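Aminoglycoside N(3)-acetyltransferase (Enterobacter cloacae, PDB 6NP5) probably confers aminoglycoside resistance by acetylating the 3-amino group of 2-deoxystreptamine antibiotics such as gentamicin, kanamycin and tobramycin, with acetyl-CoA as donor. Local coordinates at residues A[65-70]-A[185-190]; A[115-120]-A[189-194]; A[141-146]-A[170-175]. All blocks are in the same frame, centred on the assembly; numbering follows the deposited sequence.

Contact 1 of 3, residues A[65-70]-A[185-190]. With 9CS ((1R,2S,3S,4R,6S)-4,6-diamino-3-[(3-amino-3-deoxy-alpha-D-glucopyranosyl)oxy]-2-hydroxycyclohexyl 2,6-diamino-2,6-dideoxy-alpha-D-glucopyranoside), chain B.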
loop_
_atom_site.group_PDB
_atom_site.type_symbol
_atom_site.label_atom_id
_atom_site.label_comp_id
_atom_site.label_asym_id
_atom_site.label_seq_id
_atom_site.Cartn_x
_atom_site.Cartn_y
_atom_site.Cartn_z
ATOM N N SER A 65 2.661 -8.439 12.437
ATOM C CA SER A 65 1.611 -9.266 11.863
ATOM C C SER A 65 1.986 -10.751 11.932
ATOM O O SER A 65 3.058 -11.138 11.452
ATOM C CB SER A 65 1.389 -8.916 10.401
ATOM O OG SER A 65 0.430 -9.815 9.888
ATOM N N PRO A 66 1.132 -11.606 12.487
ATOM C CA PRO A 66 1.439 -13.043 12.581
ATOM C C PRO A 66 1.076 -13.812 11.306
ATOM O O PRO A 66 0.511 -14.905 11.343
ATOM C CB PRO A 66 0.605 -13.475 13.785
ATOM C CG PRO A 66 -0.629 -12.620 13.655
ATOM C CD PRO A 66 -0.125 -11.281 13.188
ATOM N N TYR A 67 1.420 -13.231 10.159
ATOM C CA TYR A 67 1.092 -13.811 8.860
ATOM C C TYR A 67 1.766 -15.158 8.678
ATOM O O TYR A 67 1.099 -16.182 8.521
ATOM C CB TYR A 67 1.498 -12.819 7.771
ATOM C CG TYR A 67 1.085 -13.234 6.378
ATOM C CD1 TYR A 67 -0.153 -12.857 5.866
ATOM C CD2 TYR A 67 1.928 -13.966 5.564
ATOM C CE1 TYR A 67 -0.549 -13.207 4.600
ATOM C CE2 TYR A 67 1.531 -14.332 4.290
ATOM C CZ TYR A 67 0.282 -13.954 3.813
ATOM O OH TYR A 67 -0.146 -14.279 2.534
ATOM N N GLU A 68 3.101 -15.183 8.715
ATOM C CA GLU A 68 3.815 -16.435 8.474
ATOM C C GLU A 68 3.521 -17.461 9.557
ATOM O O GLU A 68 3.503 -18.669 9.287
ATOM C CB GLU A 68 5.321 -16.171 8.420
ATOM C CG GLU A 68 5.805 -15.415 7.168
ATOM C CD GLU A 68 5.867 -13.905 7.358
ATOM O OE1 GLU A 68 5.239 -13.400 8.297
ATOM O OE2 GLU A 68 6.555 -13.221 6.590
ATOM N N GLN A 69 3.282 -16.994 10.781
ATOM C CA GLN A 69 3.038 -17.878 11.909
ATOM C C GLN A 69 1.668 -18.533 11.848
ATOM O O GLN A 69 1.448 -19.533 12.528
ATOM C CB GLN A 69 3.150 -17.068 13.218
ATOM C CG GLN A 69 4.545 -16.508 13.472
ATOM C CD GLN A 69 4.796 -15.133 12.831
ATOM O OE1 GLN A 69 4.070 -14.681 11.941
ATOM N NE2 GLN A 69 5.848 -14.474 13.285
ATOM N N THR A 70 0.729 -17.981 11.088
ATOM C CA THR A 70 -0.608 -18.548 11.003
ATOM C C THR A 70 -0.961 -19.019 9.605
ATOM O O THR A 70 -2.017 -19.635 9.426
ATOM C CB THR A 70 -1.684 -17.576 11.477
ATOM O OG1 THR A 70 -1.766 -16.492 10.562
ATOM C CG2 THR A 70 -1.424 -17.052 12.898
ATOM N N VAL A 185 -4.837 -17.828 0.122
ATOM C CA VAL A 185 -4.150 -18.154 1.363
ATOM C C VAL A 185 -5.149 -18.060 2.505
ATOM O O VAL A 185 -6.139 -17.318 2.431
ATOM C CB VAL A 185 -2.974 -17.177 1.645
ATOM C CG1 VAL A 185 -1.846 -17.377 0.673
ATOM C CG2 VAL A 185 -3.427 -15.714 1.644
ATOM N N THR A 186 -4.853 -18.796 3.578
ATOM C CA THR A 186 -5.602 -18.733 4.820
ATOM C C THR A 186 -4.654 -18.304 5.927
ATOM O O THR A 186 -3.535 -18.809 6.018
ATOM C CB THR A 186 -6.237 -20.093 5.141
ATOM O OG1 THR A 186 -7.209 -20.392 4.144
ATOM C CG2 THR A 186 -6.919 -20.052 6.505
ATOM N N TYR A 187 -5.083 -17.348 6.746
ATOM C CA TYR A 187 -4.260 -16.873 7.851
ATOM C C TYR A 187 -5.186 -16.317 8.914
ATOM O O TYR A 187 -6.401 -16.191 8.709
ATOM C CB TYR A 187 -3.198 -15.859 7.406
ATOM C CG TYR A 187 -3.718 -14.656 6.662
ATOM C CD1 TYR A 187 -4.241 -13.562 7.337
ATOM C CD2 TYR A 187 -3.689 -14.615 5.281
ATOM C CE1 TYR A 187 -4.706 -12.447 6.650
ATOM C CE2 TYR A 187 -4.138 -13.503 4.585
ATOM C CZ TYR A 187 -4.641 -12.438 5.270
ATOM O OH TYR A 187 -5.099 -11.320 4.604
ATOM N N SER A 188 -4.612 -16.027 10.077
ATOM C CA SER A 188 -5.392 -15.585 11.217
ATOM C C SER A 188 -4.774 -14.322 11.792
ATOM O O SER A 188 -3.545 -14.211 11.907
ATOM C CB SER A 188 -5.418 -16.628 12.326
ATOM O OG SER A 188 -5.996 -17.846 11.880
ATOM N N MET A 189 -5.637 -13.386 12.172
ATOM C CA MET A 189 -5.206 -12.129 12.762
ATOM C C MET A 189 -5.941 -11.886 14.074
ATOM O O MET A 189 -7.138 -12.188 14.194
ATOM C CB MET A 189 -5.478 -10.938 11.844
ATOM C CG MET A 189 -4.627 -10.957 10.595
ATOM S SD MET A 189 -2.914 -10.581 10.809
ATOM C CE MET A 189 -2.090 -11.915 9.922
ATOM N N PRO A 190 -5.266 -11.285 15.044
ATOM C CA PRO A 190 -5.890 -11.015 16.351
ATOM C C PRO A 190 -6.408 -9.583 16.375
ATOM O O PRO A 190 -5.617 -8.631 16.272
ATOM C CB PRO A 190 -4.726 -11.224 17.321
ATOM C CG PRO A 190 -3.518 -10.787 16.539
ATOM C CD PRO A 190 -3.814 -11.028 15.077
HETATM C C1 9CS B . 7.029 -8.664 -1.445
HETATM C C2 9CS B . 8.199 -7.793 -1.874
HETATM C C3 9CS B . 8.072 -7.349 -3.281
HETATM C C4 9CS B . 7.968 -8.527 -4.209
HETATM C C5 9CS B . 6.882 -9.503 -3.726
HETATM C C6 9CS B . 6.935 -10.805 -4.477
HETATM C C7 9CS B . 2.270 -8.030 0.577
HETATM C C8 9CS B . 3.211 -9.200 0.868
HETATM C C9 9CS B . 4.623 -8.895 0.353
HETATM C C10 9CS B . 4.634 -8.516 -1.142
HETATM C C11 9CS B . 3.581 -7.452 -1.474
HETATM C C12 9CS B . 2.195 -7.799 -0.932
HETATM C C13 9CS B . 2.642 -10.503 2.790
HETATM C C14 9CS B . 2.220 -10.148 4.211
HETATM C C15 9CS B . 3.417 -9.857 5.070
HETATM C C16 9CS B . 4.325 -11.039 5.051
HETATM C C17 9CS B . 4.743 -11.385 3.624
HETATM C C18 9CS B . 5.668 -12.544 3.519
HETATM N N1 9CS B . 5.907 -11.698 -3.957
HETATM N N2 9CS B . 3.537 -7.289 -2.934
HETATM N N3 9CS B . 0.936 -8.305 1.108
HETATM N N4 9CS B . 3.003 -9.542 6.483
HETATM O O5 9CS B . 7.064 -9.845 -2.322
HETATM O O7 9CS B . 9.241 -6.527 -3.610
HETATM O O8 9CS B . 7.638 -8.155 -5.554
HETATM O O9 9CS B . 5.853 -7.949 -1.608
HETATM O O10 9CS B . 5.425 -10.046 0.546
HETATM O O11 9CS B . 3.296 -9.390 2.264
HETATM O O12 9CS B . 3.530 -11.656 2.813
HETATM O O13 9CS B . 1.403 -9.003 4.109
HETATM O O14 9CS B . 5.528 -10.779 5.795
HETATM O O15 9CS B . 5.114 -13.666 4.097
HETATM N N6 9CS B . 8.245 -6.612 -0.947
HETATM O O HOH W 1 -4.493 -19.400 10.242
#
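Y67 and Y187 meet beside the bound aminoglycoside, CE1 of Y67 coming over one face of the Y187 ring at 3.5 Å from its CD2. The rings are inclined obliquely, with their planes at 46°. One face of the Y67 ring lies against the 3-amino-3-deoxyglucose ring, with C14 of 9CS 3.8 Å above its centre. Tyrosine suits this place because its flat apolar face can lie against the C-H groups of a sugar while other atoms of the ring pack on protein. With CG anti to the backbone N (chi1 -174°), Y67 lies along the strand, and its hydroxyl reaches the methyls of V185. E68, modelled in two conformers, offers OE2 in one of them to the O14 and, weakly, the O15 hydroxyl of the same sugar.

What positions Y67 is the short helix 67-70 and its junction with the strand. The backbone N of S188 donates a nearly straight bond to T70 OG1 (2.9 Å, 171°), and a water joins T70 O (2.6 Å) to S188 OG (2.7 Å); threonine serves here because its hydroxyl can reach strand backbone, while CG2 packs near S188 CB. At the other end, the bent chain of M189 curls under the N-cap residue P66, SD lying 3.7 Å from P66 CD, and its CE touches S65 OG. The ring of P66 also packs on that of P190, two rigid apolar surfaces that need no hydrogen-bond partner.

Farther out, S65 OG bonds to D118 and S188 OG to T201. Strand 196-205 pairs with strand 184-193, and helix 78-83 packs through I80 against T70, leaving helix 67-70 between that hairpin and the antibiotic.

Contact 2 of 3, residues A[115-120]-A[189-194]. With 9CS ((1R,2S,3S,4R,6S)-4,6-diamino-3-[(3-amino-3-deoxy-alpha-D-glucopyranosyl)oxy]-2-hydroxycyclohexyl 2,6-diamino-2,6-dideoxy-alpha-D-glucopyranoside), chain B.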
loop_
_atom_site.group_PDB
_atom_site.type_symbol
_atom_site.label_atom_id
_atom_site.label_comp_id
_atom_site.label_asym_id
_atom_site.label_seq_id
_atom_site.Cartn_x
_atom_site.Cartn_y
_atom_site.Cartn_z
ATOM N N ALA A 115 -8.441 -1.197 9.810
ATOM C CA ALA A 115 -8.627 -2.263 10.791
ATOM C C ALA A 115 -8.023 -3.603 10.389
ATOM O O ALA A 115 -8.016 -4.522 11.214
ATOM C CB ALA A 115 -10.130 -2.442 10.991
ATOM N N HIS A 116 -7.595 -3.786 9.156
ATOM C CA HIS A 116 -7.056 -5.062 8.720
ATOM C C HIS A 116 -5.610 -5.145 9.195
ATOM O O HIS A 116 -4.773 -4.358 8.741
ATOM C CB HIS A 116 -7.119 -5.114 7.199
ATOM C CG HIS A 116 -6.882 -6.478 6.640
ATOM N ND1 HIS A 116 -5.719 -7.188 6.867
ATOM C CD2 HIS A 116 -7.648 -7.235 5.819
ATOM C CE1 HIS A 116 -5.794 -8.333 6.212
ATOM N NE2 HIS A 116 -6.956 -8.385 5.581
ATOM N N PRO A 117 -5.261 -6.054 10.105
ATOM C CA PRO A 117 -3.922 -5.961 10.704
ATOM C C PRO A 117 -2.786 -6.181 9.732
ATOM O O PRO A 117 -1.735 -5.541 9.859
ATOM C CB PRO A 117 -3.958 -7.013 11.826
ATOM C CG PRO A 117 -5.407 -7.116 12.170
ATOM C CD PRO A 117 -6.105 -7.020 10.830
ATOM N N ASP A 118 -2.956 -7.083 8.768
ATOM C CA ASP A 118 -1.881 -7.394 7.837
ATOM C C ASP A 118 -1.835 -6.404 6.675
ATOM O O ASP A 118 -0.753 -6.038 6.196
ATOM C CB ASP A 118 -1.999 -8.841 7.326
ATOM C CG ASP A 118 -0.761 -9.282 6.597
ATOM O OD1 ASP A 118 0.305 -9.480 7.235
ATOM O OD2 ASP A 118 -0.878 -9.390 5.357
ATOM N N ALA A 119 -2.995 -5.996 6.185
ATOM C CA ALA A 119 -3.110 -5.097 5.037
ATOM C C ALA A 119 -3.300 -3.639 5.467
ATOM O O ALA A 119 -3.714 -2.810 4.661
ATOM C CB ALA A 119 -4.284 -5.551 4.181
ATOM N N SER A 120 -2.930 -3.290 6.696
ATOM C CA SER A 120 -3.355 -2.021 7.264
ATOM C C SER A 120 -2.928 -0.839 6.395
ATOM O O SER A 120 -1.781 -0.746 5.938
ATOM C CB SER A 120 -2.806 -1.856 8.690
ATOM O OG SER A 120 -3.466 -0.780 9.370
ATOM N N MET A 189 -5.637 -13.386 12.172
ATOM C CA MET A 189 -5.206 -12.129 12.762
ATOM C C MET A 189 -5.941 -11.886 14.074
ATOM O O MET A 189 -7.138 -12.188 14.194
ATOM C CB MET A 189 -5.478 -10.938 11.844
ATOM C CG MET A 189 -4.627 -10.957 10.595
ATOM S SD MET A 189 -2.914 -10.581 10.809
ATOM C CE MET A 189 -2.090 -11.915 9.922
ATOM N N PRO A 190 -5.266 -11.285 15.044
ATOM C CA PRO A 190 -5.890 -11.015 16.351
ATOM C C PRO A 190 -6.408 -9.583 16.375
ATOM O O PRO A 190 -5.617 -8.631 16.272
ATOM C CB PRO A 190 -4.726 -11.224 17.321
ATOM C CG PRO A 190 -3.518 -10.787 16.539
ATOM C CD PRO A 190 -3.814 -11.028 15.077
ATOM N N LEU A 191 -7.730 -9.418 16.404
ATOM C CA LEU A 191 -8.375 -8.111 16.347
ATOM C C LEU A 191 -8.806 -7.702 17.750
ATOM O O LEU A 191 -8.956 -8.539 18.635
ATOM C CB LEU A 191 -9.630 -8.169 15.449
ATOM C CG LEU A 191 -9.523 -8.693 14.017
ATOM C CD1 LEU A 191 -10.844 -8.496 13.282
ATOM C CD2 LEU A 191 -8.438 -7.979 13.304
ATOM N N LEU A 192 -9.045 -6.410 17.935
ATOM C CA LEU A 192 -9.707 -5.909 19.134
ATOM C C LEU A 192 -11.164 -5.650 18.810
ATOM O O LEU A 192 -11.471 -4.929 17.853
ATOM C CB LEU A 192 -9.118 -4.582 19.597
ATOM C CG LEU A 192 -7.827 -4.557 20.374
ATOM C CD1 LEU A 192 -7.435 -3.094 20.630
ATOM C CD2 LEU A 192 -7.983 -5.302 21.682
ATOM N N ARG A 193 -12.046 -6.232 19.610
ATOM C CA ARG A 193 -13.477 -6.005 19.508
ATOM C C ARG A 193 -13.998 -5.776 20.921
ATOM O O ARG A 193 -13.867 -6.651 21.786
ATOM C CB ARG A 193 -14.159 -7.189 18.807
ATOM C CG ARG A 193 -13.898 -7.214 17.290
ATOM C CD ARG A 193 -14.465 -8.457 16.607
ATOM N NE ARG A 193 -14.284 -8.427 15.154
ATOM C CZ ARG A 193 -14.600 -9.432 14.340
ATOM N NH1 ARG A 193 -15.110 -10.550 14.839
ATOM N NH2 ARG A 193 -14.408 -9.323 13.029
ATOM N N GLU A 194 -14.539 -4.581 21.158
ATOM C CA GLU A 194 -14.987 -4.146 22.482
ATOM C C GLU A 194 -13.932 -4.435 23.552
ATOM O O GLU A 194 -14.221 -4.944 24.637
ATOM C CB GLU A 194 -16.359 -4.733 22.830
ATOM C CG GLU A 194 -17.495 -4.149 21.977
ATOM C CD GLU A 194 -18.718 -5.057 21.897
ATOM O OE1 GLU A 194 -19.434 -5.004 20.868
ATOM O OE2 GLU A 194 -18.962 -5.827 22.853
HETATM C C1 9CS B . 7.029 -8.664 -1.445
HETATM C C2 9CS B . 8.199 -7.793 -1.874
HETATM C C3 9CS B . 8.072 -7.349 -3.281
HETATM C C4 9CS B . 7.968 -8.527 -4.209
HETATM C C5 9CS B . 6.882 -9.503 -3.726
HETATM C C6 9CS B . 6.935 -10.805 -4.477
HETATM C C7 9CS B . 2.270 -8.030 0.577
HETATM C C8 9CS B . 3.211 -9.200 0.868
HETATM C C9 9CS B . 4.623 -8.895 0.353
HETATM C C10 9CS B . 4.634 -8.516 -1.142
HETATM C C11 9CS B . 3.581 -7.452 -1.474
HETATM C C12 9CS B . 2.195 -7.799 -0.932
HETATM C C13 9CS B . 2.642 -10.503 2.790
HETATM C C14 9CS B . 2.220 -10.148 4.211
HETATM C C15 9CS B . 3.417 -9.857 5.070
HETATM C C16 9CS B . 4.325 -11.039 5.051
HETATM C C17 9CS B . 4.743 -11.385 3.624
HETATM C C18 9CS B . 5.668 -12.544 3.519
HETATM N N1 9CS B . 5.907 -11.698 -3.957
HETATM N N2 9CS B . 3.537 -7.289 -2.934
HETATM N N3 9CS B . 0.936 -8.305 1.108
HETATM N N4 9CS B . 3.003 -9.542 6.483
HETATM O O5 9CS B . 7.064 -9.845 -2.322
HETATM O O7 9CS B . 9.241 -6.527 -3.610
HETATM O O8 9CS B . 7.638 -8.155 -5.554
HETATM O O9 9CS B . 5.853 -7.949 -1.608
HETATM O O10 9CS B . 5.425 -10.046 0.546
HETATM O O11 9CS B . 3.296 -9.390 2.264
HETATM O O12 9CS B . 3.530 -11.656 2.813
HETATM O O13 9CS B . 1.403 -9.003 4.109
HETATM O O14 9CS B . 5.528 -10.779 5.795
HETATM O O15 9CS B . 5.114 -13.666 4.097
HETATM N N6 9CS B . 8.245 -6.612 -0.947
#
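P117 is the apolar centre of this contact, wedged between M189 and L191 of strand 184-193. Its CG lies 3.3 Å from CD2 of L191, tighter than usual for two carbons, the side chains crossing at about a right angle. It also meets CB of M189 at 3.8 Å, the two chains sliding past each other in opposite directions. Bends at chi2 and chi3 carry the M189 thioether onward, so that SD touches P117 CB and then D118 CB (4.0 Å). A flexible, polarisable methionine fits well here, following the loop from the rigid proline to the aspartate.

No hydrogen bond joins the two segments; the polar work is done by D118, directed at the antibiotic. Its carboxylate takes the amine N4 of 9CS on OD1 (2.8 Å) and the hydroxyl O13 on OD2 (2.6 Å), two adjacent groups of one sugar. CG is anti to the backbone N (chi1 -168°), which sends the carboxylate out of the loop toward that ring; the hydroxyl of S65, also on OD1, helps to hold it. The negative charge would probably stabilise a protonated amine. Within the loop, D118 N makes a weak bond to H116 ND1.

Acidic side chains that meet the amino and hydroxyl groups of the sugars are usual in aminoglycoside-binding sites; here D118 does so for the 3-amino-3-deoxyglucose ring, in a loop whose P117 packs on strand 184-193.

Contact 3 of 3, residues A[141-146]-A[170-175]. With 9CS ((1R,2S,3S,4R,6S)-4,6-diamino-3-[(3-amino-3-deoxy-alpha-D-glucopyranosyl)oxy]-2-hydroxycyclohexyl 2,6-diamino-2,6-dideoxy-alpha-D-glucopyranoside), chain B.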
loop_
_atom_site.group_PDB
_atom_site.type_symbol
_atom_site.label_atom_id
_atom_site.label_comp_id
_atom_site.label_asym_id
_atom_site.label_seq_id
_atom_site.Cartn_x
_atom_site.Cartn_y
_atom_site.Cartn_z
ATOM N N TYR A 141 -6.908 -6.208 -0.419
ATOM C CA TYR A 141 -6.566 -5.249 -1.467
ATOM C C TYR A 141 -7.632 -5.126 -2.542
ATOM O O TYR A 141 -7.452 -4.351 -3.486
ATOM C CB TYR A 141 -5.201 -5.574 -2.120
ATOM C CG TYR A 141 -4.144 -5.836 -1.089
ATOM C CD1 TYR A 141 -3.588 -4.818 -0.316
ATOM C CD2 TYR A 141 -3.799 -7.141 -0.775
ATOM C CE1 TYR A 141 -2.701 -5.097 0.701
ATOM C CE2 TYR A 141 -2.869 -7.421 0.239
ATOM C CZ TYR A 141 -2.351 -6.401 0.983
ATOM O OH TYR A 141 -1.459 -6.642 2.010
ATOM N N GLY A 142 -8.705 -5.899 -2.459
ATOM C CA GLY A 142 -9.687 -5.992 -3.502
ATOM C C GLY A 142 -10.900 -5.115 -3.257
ATOM O O GLY A 142 -10.852 -4.106 -2.528
ATOM N N PRO A 143 -12.015 -5.487 -3.866
ATOM C CA PRO A 143 -13.265 -4.773 -3.626
ATOM C C PRO A 143 -13.512 -4.594 -2.138
ATOM O O PRO A 143 -13.233 -5.480 -1.320
ATOM C CB PRO A 143 -14.311 -5.675 -4.267
ATOM C CG PRO A 143 -13.563 -6.284 -5.432
ATOM C CD PRO A 143 -12.160 -6.525 -4.903
ATOM N N ARG A 144 -14.021 -3.422 -1.793
ATOM C CA ARG A 144 -14.435 -3.022 -0.441
ATOM C C ARG A 144 -13.272 -2.601 0.437
ATOM O O ARG A 144 -13.510 -2.209 1.598
ATOM C CB ARG A 144 -15.274 -4.071 0.300
ATOM C CG ARG A 144 -16.518 -4.505 -0.513
ATOM C CD ARG A 144 -17.462 -5.478 0.220
ATOM N NE ARG A 144 -18.037 -4.900 1.439
ATOM C CZ ARG A 144 -19.126 -4.126 1.501
ATOM N NH1 ARG A 144 -19.781 -3.780 0.400
ATOM N NH2 ARG A 144 -19.544 -3.668 2.680
ATOM N N SER A 145 -12.035 -2.668 -0.057
ATOM C CA SER A 145 -10.868 -2.259 0.701
ATOM C C SER A 145 -10.600 -0.782 0.492
ATOM O O SER A 145 -11.146 -0.147 -0.427
ATOM C CB SER A 145 -9.650 -3.066 0.277
ATOM O OG SER A 145 -9.190 -2.631 -0.999
ATOM N N PRO A 146 -9.662 -0.225 1.269
ATOM C CA PRO A 146 -9.238 1.157 1.006
ATOM C C PRO A 146 -8.669 1.332 -0.382
ATOM O O PRO A 146 -8.817 2.410 -0.963
ATOM C CB PRO A 146 -8.195 1.385 2.092
ATOM C CG PRO A 146 -8.679 0.538 3.257
ATOM C CD PRO A 146 -9.170 -0.719 2.580
ATOM N N LEU A 170 -1.988 -2.678 -7.583
ATOM C CA LEU A 170 -2.176 -3.736 -8.578
ATOM C C LEU A 170 -2.664 -5.040 -7.967
ATOM O O LEU A 170 -3.174 -5.899 -8.707
ATOM C CB LEU A 170 -0.928 -3.931 -9.435
ATOM C CG LEU A 170 -0.842 -2.930 -10.595
ATOM C CD1 LEU A 170 0.542 -2.936 -11.178
ATOM C CD2 LEU A 170 -1.868 -3.274 -11.640
ATOM N N HIS A 171 -2.583 -5.210 -6.642
ATOM C CA HIS A 171 -3.217 -6.375 -6.026
ATOM C C HIS A 171 -4.733 -6.334 -6.171
ATOM O O HIS A 171 -5.367 -7.396 -6.133
ATOM C CB HIS A 171 -2.780 -6.518 -4.571
ATOM C CG HIS A 171 -1.320 -6.818 -4.403
ATOM N ND1 HIS A 171 -0.705 -7.912 -4.965
ATOM C CD2 HIS A 171 -0.361 -6.192 -3.696
ATOM C CE1 HIS A 171 0.570 -7.923 -4.646
ATOM N NE2 HIS A 171 0.804 -6.893 -3.865
ATOM N N TYR A 172 -5.326 -5.157 -6.415
ATOM C CA TYR A 172 -6.744 -5.077 -6.734
ATOM C C TYR A 172 -7.010 -5.753 -8.081
ATOM O O TYR A 172 -8.003 -6.468 -8.244
ATOM C CB TYR A 172 -7.185 -3.607 -6.770
ATOM C CG TYR A 172 -8.657 -3.449 -7.087
ATOM C CD1 TYR A 172 -9.120 -3.503 -8.413
ATOM C CD2 TYR A 172 -9.616 -3.271 -6.078
ATOM C CE1 TYR A 172 -10.443 -3.406 -8.705
ATOM C CE2 TYR A 172 -10.956 -3.162 -6.367
ATOM C CZ TYR A 172 -11.376 -3.242 -7.689
ATOM O OH TYR A 172 -12.719 -3.140 -7.945
ATOM N N ALA A 173 -6.150 -5.501 -9.076
ATOM C CA ALA A 173 -6.324 -6.147 -10.372
ATOM C C ALA A 173 -6.283 -7.654 -10.223
ATOM O O ALA A 173 -7.078 -8.367 -10.859
ATOM C CB ALA A 173 -5.233 -5.686 -11.331
ATOM N N GLU A 174 -5.363 -8.162 -9.389
ATOM C CA GLU A 174 -5.306 -9.601 -9.154
ATOM C C GLU A 174 -6.601 -10.090 -8.537
ATOM O O GLU A 174 -7.102 -11.153 -8.911
ATOM C CB GLU A 174 -4.116 -9.940 -8.260
ATOM C CG GLU A 174 -2.793 -9.650 -8.866
ATOM C CD GLU A 174 -1.649 -10.006 -7.984
ATOM O OE1 GLU A 174 -0.630 -10.477 -8.509
ATOM O OE2 GLU A 174 -1.741 -9.793 -6.765
ATOM N N ALA A 175 -7.145 -9.346 -7.574
ATOM C CA ALA A 175 -8.354 -9.778 -6.888
ATOM C C ALA A 175 -9.523 -9.925 -7.844
ATOM O O ALA A 175 -10.291 -10.878 -7.727
ATOM C CB ALA A 175 -8.709 -8.785 -5.785
HETATM C C1 9CS B . 7.029 -8.664 -1.445
HETATM C C2 9CS B . 8.199 -7.793 -1.874
HETATM C C3 9CS B . 8.072 -7.349 -3.281
HETATM C C4 9CS B . 7.968 -8.527 -4.209
HETATM C C5 9CS B . 6.882 -9.503 -3.726
HETATM C C6 9CS B . 6.935 -10.805 -4.477
HETATM C C7 9CS B . 2.270 -8.030 0.577
HETATM C C8 9CS B . 3.211 -9.200 0.868
HETATM C C9 9CS B . 4.623 -8.895 0.353
HETATM C C10 9CS B . 4.634 -8.516 -1.142
HETATM C C11 9CS B . 3.581 -7.452 -1.474
HETATM C C12 9CS B . 2.195 -7.799 -0.932
HETATM C C13 9CS B . 2.642 -10.503 2.790
HETATM C C14 9CS B . 2.220 -10.148 4.211
HETATM C C15 9CS B . 3.417 -9.857 5.070
HETATM C C16 9CS B . 4.325 -11.039 5.051
HETATM C C17 9CS B . 4.743 -11.385 3.624
HETATM C C18 9CS B . 5.668 -12.544 3.519
HETATM N N1 9CS B . 5.907 -11.698 -3.957
HETATM N N2 9CS B . 3.537 -7.289 -2.934
HETATM N N3 9CS B . 0.936 -8.305 1.108
HETATM N N4 9CS B . 3.003 -9.542 6.483
HETATM O O5 9CS B . 7.064 -9.845 -2.322
HETATM O O7 9CS B . 9.241 -6.527 -3.610
HETATM O O8 9CS B . 7.638 -8.155 -5.554
HETATM O O9 9CS B . 5.853 -7.949 -1.608
HETATM O O10 9CS B . 5.425 -10.046 0.546
HETATM O O11 9CS B . 3.296 -9.390 2.264
HETATM O O12 9CS B . 3.530 -11.656 2.813
HETATM O O13 9CS B . 1.403 -9.003 4.109
HETATM O O14 9CS B . 5.528 -10.779 5.795
HETATM O O15 9CS B . 5.114 -13.666 4.097
HETATM N N6 9CS B . 8.245 -6.612 -0.947
#
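The carbonyl oxygen of G142 is gripped twice within its own turn, by S145 OG (2.7 Å), lying in the carbonyl plane on a lone pair, and by S145 N (3.1 Å). These bonds close a type II turn whose G142 and P143 face helix 170-176. Lacking a side chain, G142 lets CA come within 3.7 Å of A175 CB, and small alanine suits the same close approach. With CG anti to its N (chi1 -180°), Y172 lays its ring along the turn, its edge near Y141 O and its CE2 3.9 Å from P143 CD.

H171, a residue of the CoA site, uses both nitrogens: ND1 donates to E174 OE2 (2.8 Å, 170°) almost in the ring plane, while NE2 accepts from the aminocyclitol 3-amino group N2 of 9CS (2.9 Å), the nitrogen expected to be acetylated. E174 thus sets the rotation of H171. Y141 lies side by side with H171, CB on CB at 3.6 Å and the rings oblique, and accepts from amine N3 through OH (3.1 Å).

S145 N-caps helix 146-152 through a weak bond to A148 N; that helix and helix 251-265 pack on Y172, and helix 222-233 on H171.

In the fold
All three contacts are largely buried and border 9CS, but at different places. Contacts 1 and 2 share M189 and P190 on strand 184-193 and meet through the S65–D118 hydrogen bond; Y67 and E68 of contact 1 and D118 of contact 2 meet the 3-amino-3-deoxyglucose ring, while the shared strand lies behind them. Contact 3, nested along the chain inside both and nearest the chain centre, holds the deoxystreptamine ring at the CoA side; A119 packing on Y141 links it to contact 2. Chemistry follows place: contact 1 joins strand and helix by hydrogen bond, water and oblique aromatics, contact 2 is apolar between its segments, and contact 3 combines backbone approach with polar groups serving the aminocyclitol.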